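PDB 4O6K: interleukin 22 from Danio rerio, which probably acts as a secreted helical cytokine of the IL-10 family, signalling in immune defence through cell-surface receptors, as its human counterpart does. Local coordinates for residues Leu16-Asp21 against Tyr73-Asn78; Thr31-Tyr36 against Asn124-Glu129. One frame throughout, in Å; residues are numbered along the deposited sequence.

Contact 1: Leu16-Asp21 against Tyr73-Asn78; sequences LAAMTD and YPMIRN
The side chain of M19 is the bump, and the hollow it enters is formed by Y73, M75 and I76 around the turn that leads into helix 76-93. Its first torsion sets CG anti to the carbonyl carbon (chi1 -82°), and a bend at chi3 brings the terminal methyl round toward the far wall. That methyl, CE, lies against I76, 3.4 Å from CG1, a tight fit for two carbons; the two side chains meet nearly at right angles, and CB and CD1 of I76 also border the methyl. On the Y73 side, M19 CE stands 4.0 Å from Y73 CG, at the root of the ring. The ring's other contact is at its edge, where CE1 comes 3.7 Å from the carbonyl O of M19, close to the ring plane.

M75 closes the hollow by running past M19 in the opposite direction, M75 CG lying 3.7 Å from M19 CG. Folded at chi2 and chi3, it ends with CE against the methyl of A18, 3.8 Å from A18 CB. A type I turn from Y73 to I76, closed by the bond from I76 N to Y73 O, presents all three walls. This is apolar side-chain packing within the helical bundle of an IL-10-family cytokine, with no hydrogen bond across the segments; helix 119-128 touches M19 and Y73, while L16 and T20 reach helix 130-140.

Contact 2: Thr31-Tyr36 against Asn124-Glu129; sequences TRLLPY and NKAIGE
A partly buried, mainly hydrogen-bonded contact, in which a carboxylate receives successive backbone amides, pins the loop between helices 10-24 and 39-42 to the helical bundle. The carboxylate belongs to E129, where helix 119-128 gives way to helix 130-140. It reaches across with its chain extended beyond CG: L33 N gives to OE2 at 2.7 Å and L34 N to OE1 at 2.5 Å, the latter shorter than usual and doubtful in its exact length. Both bonds are nearly straight (164° and 165°), and each oxygen accepts on its syn side; together they hold the carboxylate against the loop backbone. A water donates a second bond to OE2, the third to the carboxylate, and also donates to T31 O.

K125, one turn earlier, works farther out. With CG anti to the backbone N (chi1 -173°) its chain runs out straight until the bend at chi4, and NZ donates to T31 O at 3.0 Å from above the carbonyl plane rather than along a lone pair. Beneath these polar atoms, L33 lies against the methylenes of K125, its CG 3.8 Å from CD, and its CD1 meets A126 CB at 3.9 Å. L34 runs antiparallel to the E129 side chain, its CD1 3.9 Å from E129 CB. Within the loop, R32 NE donates to L34 O at 2.7 Å, the acceptor lying in the guanidinium plane, and so ties the R32 side chain back onto the loop's own backbone; NH2 also bonds Y136.

F107 and Y111 of helix 102-117 pack on L33, Y58 of helix 47-62 on L34 and E129, and T132 and L133 of helix 130-140 on L34.

Contact 1 is a buried, almost wholly apolar fit between helix 10-24 and the turn that leads into helix 76-93, whereas contact 2 is only partly buried and holds a loop to residues 124-129 mainly by hydrogen bonds, with leucines turned inward and a lysine and water on the more exposed side. Their centres lie 15 Å apart, yet residues 124-129 border both. Y73 OH probably bonds N124 OD1, T20 OG1 probably bonds G128 O, and I127 meets M19 CE with its CG2 and Y73 CE2 with its CD1. N124, I127 and G128 thus face contact 1, while K125, A126 and E129 serve the loop of contact 2 in an all-helical fold.

Contact 1: Leu16-Asp21 against Tyr73-Asn78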
ATOM      1  N   LEU A  16      -4.443  10.170   0.950  1.00 16.71           N
ATOM      2  CA  LEU A  16      -3.750   9.165   1.748  1.00 16.60           C
ATOM      3  C   LEU A  16      -3.374   9.701   3.124  1.00 16.68           C
ATOM      4  O   LEU A  16      -3.461   8.987   4.124  1.00 14.28           O
ATOM      5  CB  LEU A  16      -2.506   8.671   1.013  1.00 14.91           C
ATOM      6  CG  LEU A  16      -2.813   7.837  -0.230  1.00 15.59           C
ATOM      7  CD1 LEU A  16      -1.554   7.580  -1.021  1.00 16.14           C
ATOM      8  CD2 LEU A  16      -3.471   6.527   0.166  1.00 18.95           C
ATOM      9  N   ALA A  17      -2.947  10.958   3.166  1.00 15.16           N
ATOM     10  CA  ALA A  17      -2.649  11.627   4.427  1.00 15.43           C
ATOM     11  C   ALA A  17      -3.916  11.759   5.266  1.00 15.86           C
ATOM     12  O   ALA A  17      -3.887  11.585   6.485  1.00 14.13           O
ATOM     13  CB  ALA A  17      -2.030  12.991   4.177  1.00 12.68           C
ATOM     14  N   ALA A  18      -4.991  12.140   4.613  1.00 16.68           N
ATOM     15  CA  ALA A  18      -6.295  12.206   5.229  1.00 19.86           C
ATOM     16  C   ALA A  18      -6.655  10.832   5.832  1.00 19.74           C
ATOM     17  O   ALA A  18      -7.029  10.755   6.949  1.00 20.97           O
ATOM     18  CB  ALA A  18      -7.340  12.706   4.243  1.00 16.85           C
ATOM     19  N   MET A  19      -6.486   9.772   5.067  1.00 17.70           N
ATOM     20  CA  MET A  19      -6.777   8.453   5.553  1.00 20.54           C
ATOM     21  C   MET A  19      -5.980   8.122   6.799  1.00 18.65           C
ATOM     22  O   MET A  19      -6.525   7.644   7.718  1.00 22.56           O
ATOM     23  CB  MET A  19      -6.526   7.367   4.518  1.00 24.09           C
ATOM     24  CG  MET A  19      -7.609   7.136   3.525  1.00 29.66           C
ATOM     25  SD  MET A  19      -7.235   5.598   2.730  1.00 45.78           S
ATOM     26  CE  MET A  19      -8.484   4.658   3.431  1.00 27.43           C
ATOM     27  N   THR A  20      -4.700   8.406   6.777  1.00 16.44           N
ATOM     28  CA  THR A  20      -3.795   8.181   7.873  1.00 17.78           C
ATOM     29  C   THR A  20      -4.197   8.896   9.142  1.00 20.80           C
ATOM     30  O   THR A  20      -4.263   8.305  10.159  1.00 21.46           O
ATOM     31  CB  THR A  20      -2.335   8.528   7.496  1.00 17.40           C
ATOM     32  OG1 THR A  20      -1.906   7.676   6.450  1.00 20.69           O
ATOM     33  CG2 THR A  20      -1.445   8.345   8.631  1.00 21.54           C
ATOM     34  N   ASP A  21      -4.521  10.161   9.017  1.00 15.39           N
ATOM     35  CA  ASP A  21      -4.925  10.994  10.144  1.00 21.19           C
ATOM     36  C   ASP A  21      -6.176  10.435  10.817  1.00 22.02           C
ATOM     37  O   ASP A  21      -6.279  10.421  12.043  1.00 25.03           O
ATOM     38  CB  ASP A  21      -5.175  12.434   9.692  1.00 18.23           C
ATOM     39  CG  ASP A  21      -5.317  13.393  10.858  1.00 18.63           C
ATOM     40  OD1 ASP A  21      -4.679  13.153  11.904  1.00 21.86           O
ATOM     41  OD2 ASP A  21      -6.070  14.381  10.731  1.00 17.75           O
ATOM     42  N   TYR A  73     -14.207   6.581   6.061  1.00 31.91           N
ATOM     43  CA  TYR A  73     -13.215   7.043   5.102  1.00 28.25           C
ATOM     44  C   TYR A  73     -13.905   7.396   3.796  1.00 27.30           C
ATOM     45  O   TYR A  73     -13.946   6.582   2.878  1.00 26.61           O
ATOM     46  CB  TYR A  73     -12.151   5.971   4.849  1.00 27.96           C
ATOM     47  CG  TYR A  73     -11.431   5.470   6.082  1.00 30.02           C
ATOM     48  CD1 TYR A  73     -10.405   6.202   6.667  1.00 25.28           C
ATOM     49  CD2 TYR A  73     -11.767   4.246   6.647  1.00 27.89           C
ATOM     50  CE1 TYR A  73      -9.745   5.733   7.791  1.00 23.86           C
ATOM     51  CE2 TYR A  73     -11.115   3.770   7.766  1.00 25.50           C
ATOM     52  CZ  TYR A  73     -10.106   4.516   8.334  1.00 27.48           C
ATOM     53  OH  TYR A  73      -9.456   4.040   9.450  1.00 28.83           O
ATOM     54  N   PRO A  74     -14.461   8.613   3.710  1.00 28.24           N
ATOM     55  CA  PRO A  74     -15.183   9.037   2.506  1.00 28.76           C
ATOM     56  C   PRO A  74     -14.326   8.973   1.244  1.00 24.46           C
ATOM     57  O   PRO A  74     -14.865   8.881   0.142  1.00 26.12           O
ATOM     58  CB  PRO A  74     -15.566  10.487   2.823  1.00 27.84           C
ATOM     59  CG  PRO A  74     -15.617  10.542   4.311  1.00 29.11           C
ATOM     60  CD  PRO A  74     -14.508   9.638   4.768  1.00 28.08           C
ATOM     61  N   MET A  75     -13.008   9.020   1.409  1.00 23.70           N
ATOM     62  CA  MET A  75     -12.093   9.019   0.275  1.00 21.85           C
ATOM     63  C   MET A  75     -11.617   7.624  -0.145  1.00 23.87           C
ATOM     64  O   MET A  75     -10.997   7.479  -1.199  1.00 22.61           O
ATOM     65  CB  MET A  75     -10.875   9.890   0.591  1.00 24.67           C
ATOM     66  CG  MET A  75      -9.959   9.301   1.648  1.00 23.54           C
ATOM     67  SD  MET A  75     -10.686   9.248   3.299  1.00 24.93           S
ATOM     68  CE  MET A  75     -10.711  10.990   3.712  1.00 26.61           C
ATOM     69  N   ILE A  76     -11.901   6.607   0.668  1.00 22.19           N
ATOM     70  CA  ILE A  76     -11.313   5.278   0.464  1.00 24.85           C
ATOM     71  C   ILE A  76     -11.682   4.663  -0.889  1.00 22.11           C
ATOM     72  O   ILE A  76     -10.895   3.916  -1.472  1.00 19.94           O
ATOM     73  CB  ILE A  76     -11.714   4.294   1.599  1.00 26.36           C
ATOM     74  CG1 ILE A  76     -10.815   3.054   1.577  1.00 25.36           C
ATOM     75  CG2 ILE A  76     -13.182   3.891   1.505  1.00 26.54           C
ATOM     76  CD1 ILE A  76     -11.042   2.115   2.740  1.00 24.20           C
ATOM     77  N   ARG A  77     -12.870   4.987  -1.389  1.00 22.41           N
ATOM     78  CA  ARG A  77     -13.325   4.479  -2.679  1.00 23.65           C
ATOM     79  C   ARG A  77     -12.479   5.047  -3.813  1.00 23.50           C
ATOM     80  O   ARG A  77     -12.029   4.310  -4.691  1.00 22.03           O
ATOM     81  CB  ARG A  77     -14.806   4.800  -2.889  1.00 28.96           C
ATOM     82  CG  ARG A  77     -15.352   4.376  -4.242  1.00 31.82           C
ATOM     83  CD  ARG A  77     -16.718   4.997  -4.486  1.00 39.52           C
ATOM     84  NE  ARG A  77     -16.646   6.445  -4.648  1.00 44.31           N
ATOM     85  CZ  ARG A  77     -16.487   7.067  -5.812  1.00 46.75           C
ATOM     86  NH1 ARG A  77     -16.376   6.365  -6.932  1.00 43.79           N
ATOM     87  NH2 ARG A  77     -16.436   8.390  -5.855  1.00 54.01           N
ATOM     88  N   ASN A  78     -12.268   6.358  -3.791  1.00 20.61           N
ATOM     89  CA  ASN A  78     -11.462   7.015  -4.811  1.00 25.69           C
ATOM     90  C   ASN A  78      -9.993   6.626  -4.707  1.00 20.00           C
ATOM     91  O   ASN A  78      -9.312   6.466  -5.720  1.00 23.16           O
ATOM     92  CB  ASN A  78     -11.607   8.534  -4.707  1.00 27.93           C
ATOM     93  CG  ASN A  78     -11.218   9.246  -5.987  1.00 30.25           C
ATOM     94  OD1 ASN A  78     -11.977   9.264  -6.955  1.00 41.51           O
ATOM     95  ND2 ASN A  78     -10.028   9.836  -5.997  1.00 31.81           N
TER

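Contact 2: Thr31-Tyr36 against Asn124-Glu129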
ATOM      1  N   THR A  31       4.615  -0.062  16.394  1.00 33.54           N
ATOM      2  CA  THR A  31       4.726  -1.262  15.573  1.00 36.51           C
ATOM      3  C   THR A  31       4.077  -1.053  14.208  1.00 35.34           C
ATOM      4  O   THR A  31       3.262  -0.148  14.032  1.00 33.40           O
ATOM      5  CB  THR A  31       4.083  -2.476  16.264  1.00 35.67           C
ATOM      6  OG1 THR A  31       2.690  -2.221  16.481  1.00 36.95           O
ATOM      7  CG2 THR A  31       4.759  -2.744  17.600  1.00 29.74           C
ATOM      8  N   ARG A  32       4.443  -1.892  13.244  1.00 30.32           N
ATOM      9  CA  ARG A  32       3.964  -1.725  11.878  1.00 28.01           C
ATOM     10  C   ARG A  32       3.599  -3.045  11.203  1.00 26.37           C
ATOM     11  O   ARG A  32       4.136  -4.101  11.542  1.00 29.39           O
ATOM     12  CB  ARG A  32       5.019  -0.989  11.052  1.00 29.48           C
ATOM     13  CG  ARG A  32       6.389  -1.645  11.073  1.00 28.63           C
ATOM     14  CD  ARG A  32       7.405  -0.795  10.333  1.00 27.98           C
ATOM     15  NE  ARG A  32       7.133  -0.740   8.901  1.00 26.55           N
ATOM     16  CZ  ARG A  32       7.464   0.281   8.118  1.00 24.65           C
ATOM     17  NH1 ARG A  32       8.078   1.339   8.633  1.00 18.11           N
ATOM     18  NH2 ARG A  32       7.179   0.246   6.824  1.00 20.25           N
ATOM     19  N   LEU A  33       2.681  -2.971  10.245  1.00 26.08           N
ATOM     20  CA  LEU A  33       2.271  -4.135   9.466  1.00 26.61           C
ATOM     21  C   LEU A  33       3.061  -4.229   8.163  1.00 25.86           C
ATOM     22  O   LEU A  33       3.451  -5.320   7.744  1.00 21.01           O
ATOM     23  CB  LEU A  33       0.769  -4.089   9.181  1.00 23.55           C
ATOM     24  CG  LEU A  33      -0.127  -4.138  10.421  1.00 25.05           C
ATOM     25  CD1 LEU A  33      -1.595  -4.034  10.039  1.00 21.79           C
ATOM     26  CD2 LEU A  33       0.135  -5.406  11.223  1.00 26.66           C
ATOM     27  N   LEU A  34       3.286  -3.085   7.522  1.00 24.74           N
ATOM     28  CA  LEU A  34       4.128  -3.029   6.331  1.00 24.66           C
ATOM     29  C   LEU A  34       5.559  -3.407   6.666  1.00 24.30           C
ATOM     30  O   LEU A  34       6.101  -2.952   7.674  1.00 27.41           O
ATOM     31  CB  LEU A  34       4.122  -1.631   5.707  1.00 22.66           C
ATOM     32  CG  LEU A  34       3.008  -1.181   4.765  1.00 29.11           C
ATOM     33  CD1 LEU A  34       3.301   0.234   4.299  1.00 20.99           C
ATOM     34  CD2 LEU A  34       2.891  -2.119   3.577  1.00 22.40           C
ATOM     35  N   PRO A  35       6.175  -4.254   5.830  1.00 20.23           N
ATOM     36  CA  PRO A  35       7.618  -4.465   5.955  1.00 25.06           C
ATOM     37  C   PRO A  35       8.354  -3.145   5.761  1.00 18.48           C
ATOM     38  O   PRO A  35       7.972  -2.358   4.895  1.00 20.44           O
ATOM     39  CB  PRO A  35       7.934  -5.449   4.826  1.00 22.24           C
ATOM     40  CG  PRO A  35       6.642  -6.147   4.559  1.00 23.80           C
ATOM     41  CD  PRO A  35       5.566  -5.132   4.817  1.00 22.66           C
ATOM     42  N   TYR A  36       9.391  -2.904   6.553  1.00 19.86           N
ATOM     43  CA  TYR A  36      10.121  -1.648   6.468  1.00 19.21           C
ATOM     44  C   TYR A  36      11.133  -1.665   5.330  1.00 18.42           C
ATOM     45  O   TYR A  36      11.981  -2.554   5.251  1.00 25.59           O
ATOM     46  CB  TYR A  36      10.824  -1.347   7.794  1.00 21.95           C
ATOM     47  CG  TYR A  36      11.799  -0.192   7.722  1.00 19.16           C
ATOM     48  CD1 TYR A  36      11.350   1.119   7.634  1.00 21.72           C
ATOM     49  CD2 TYR A  36      13.170  -0.416   7.747  1.00 24.60           C
ATOM     50  CE1 TYR A  36      12.240   2.176   7.568  1.00 21.87           C
ATOM     51  CE2 TYR A  36      14.067   0.633   7.682  1.00 22.50           C
ATOM     52  CZ  TYR A  36      13.596   1.926   7.592  1.00 21.49           C
ATOM     53  OH  TYR A  36      14.487   2.973   7.529  1.00 22.18           O
ATOM     54  N   ASN A 124      -7.815  -0.771  10.109  1.00 24.99           N
ATOM     55  CA  ASN A 124      -7.474   0.621  10.388  1.00 23.42           C
ATOM     56  C   ASN A 124      -5.969   0.856  10.438  1.00 25.55           C
ATOM     57  O   ASN A 124      -5.475   1.881   9.968  1.00 21.52           O
ATOM     58  CB  ASN A 124      -8.107   1.069  11.708  1.00 26.68           C
ATOM     59  CG  ASN A 124      -9.588   1.359  11.576  1.00 26.14           C
ATOM     60  OD1 ASN A 124     -10.074   1.695  10.496  1.00 24.29           O
ATOM     61  ND2 ASN A 124     -10.316   1.228  12.679  1.00 30.80           N
ATOM     62  N   LYS A 125      -5.246  -0.101  11.012  1.00 20.08           N
ATOM     63  CA  LYS A 125      -3.797   0.003  11.133  1.00 24.21           C
ATOM     64  C   LYS A 125      -3.118  -0.030   9.767  1.00 20.10           C
ATOM     65  O   LYS A 125      -2.272   0.812   9.466  1.00 17.11           O
ATOM     66  CB  LYS A 125      -3.253  -1.120  12.018  1.00 22.67           C
ATOM     67  CG  LYS A 125      -1.775  -0.987  12.339  1.00 27.31           C
ATOM     68  CD  LYS A 125      -1.320  -2.063  13.310  1.00 31.12           C
ATOM     69  CE  LYS A 125       0.103  -1.812  13.775  1.00 29.34           C
ATOM     70  NZ  LYS A 125       0.258  -0.450  14.354  1.00 33.37           N
ATOM     71  N   ALA A 126      -3.494  -1.007   8.946  1.00 17.88           N
ATOM     72  CA  ALA A 126      -2.947  -1.134   7.599  1.00 20.89           C
ATOM     73  C   ALA A 126      -3.334   0.060   6.729  1.00 20.43           C
ATOM     74  O   ALA A 126      -2.531   0.536   5.925  1.00 18.27           O
ATOM     75  CB  ALA A 126      -3.415  -2.431   6.959  1.00 17.04           C
ATOM     76  N   ILE A 127      -4.568   0.529   6.891  1.00 19.03           N
ATOM     77  CA  ILE A 127      -5.054   1.710   6.181  1.00 21.22           C
ATOM     78  C   ILE A 127      -4.169   2.922   6.463  1.00 18.83           C
ATOM     79  O   ILE A 127      -3.818   3.676   5.553  1.00 17.33           O
ATOM     80  CB  ILE A 127      -6.517   2.031   6.568  1.00 22.36           C
ATOM     81  CG1 ILE A 127      -7.479   1.139   5.780  1.00 22.81           C
ATOM     82  CG2 ILE A 127      -6.850   3.485   6.292  1.00 23.08           C
ATOM     83  CD1 ILE A 127      -8.896   1.154   6.307  1.00 22.16           C
ATOM     84  N   GLY A 128      -3.793   3.089   7.726  1.00 16.29           N
ATOM     85  CA  GLY A 128      -2.922   4.177   8.129  1.00 16.35           C
ATOM     86  C   GLY A 128      -1.527   4.060   7.545  1.00 23.01           C
ATOM     87  O   GLY A 128      -0.786   5.042   7.484  1.00 20.29           O
ATOM     88  N   GLU A 129      -1.164   2.855   7.118  1.00 17.10           N
ATOM     89  CA  GLU A 129       0.158   2.609   6.558  1.00 20.83           C
ATOM     90  C   GLU A 129       0.185   2.730   5.035  1.00 15.66           C
ATOM     91  O   GLU A 129       1.243   2.613   4.422  1.00 12.56           O
ATOM     92  CB  GLU A 129       0.650   1.221   6.974  1.00 18.74           C
ATOM     93  CG  GLU A 129       0.802   1.042   8.476  1.00 23.56           C
ATOM     94  CD  GLU A 129       1.415  -0.294   8.846  1.00 21.03           C
ATOM     95  OE1 GLU A 129       2.136  -0.870   8.007  1.00 27.42           O
ATOM     96  OE2 GLU A 129       1.179  -0.769   9.977  1.00 27.09           O
TER
HETATM   97  O   HOH W   1       1.749   1.160  11.688  1.00 34.47           O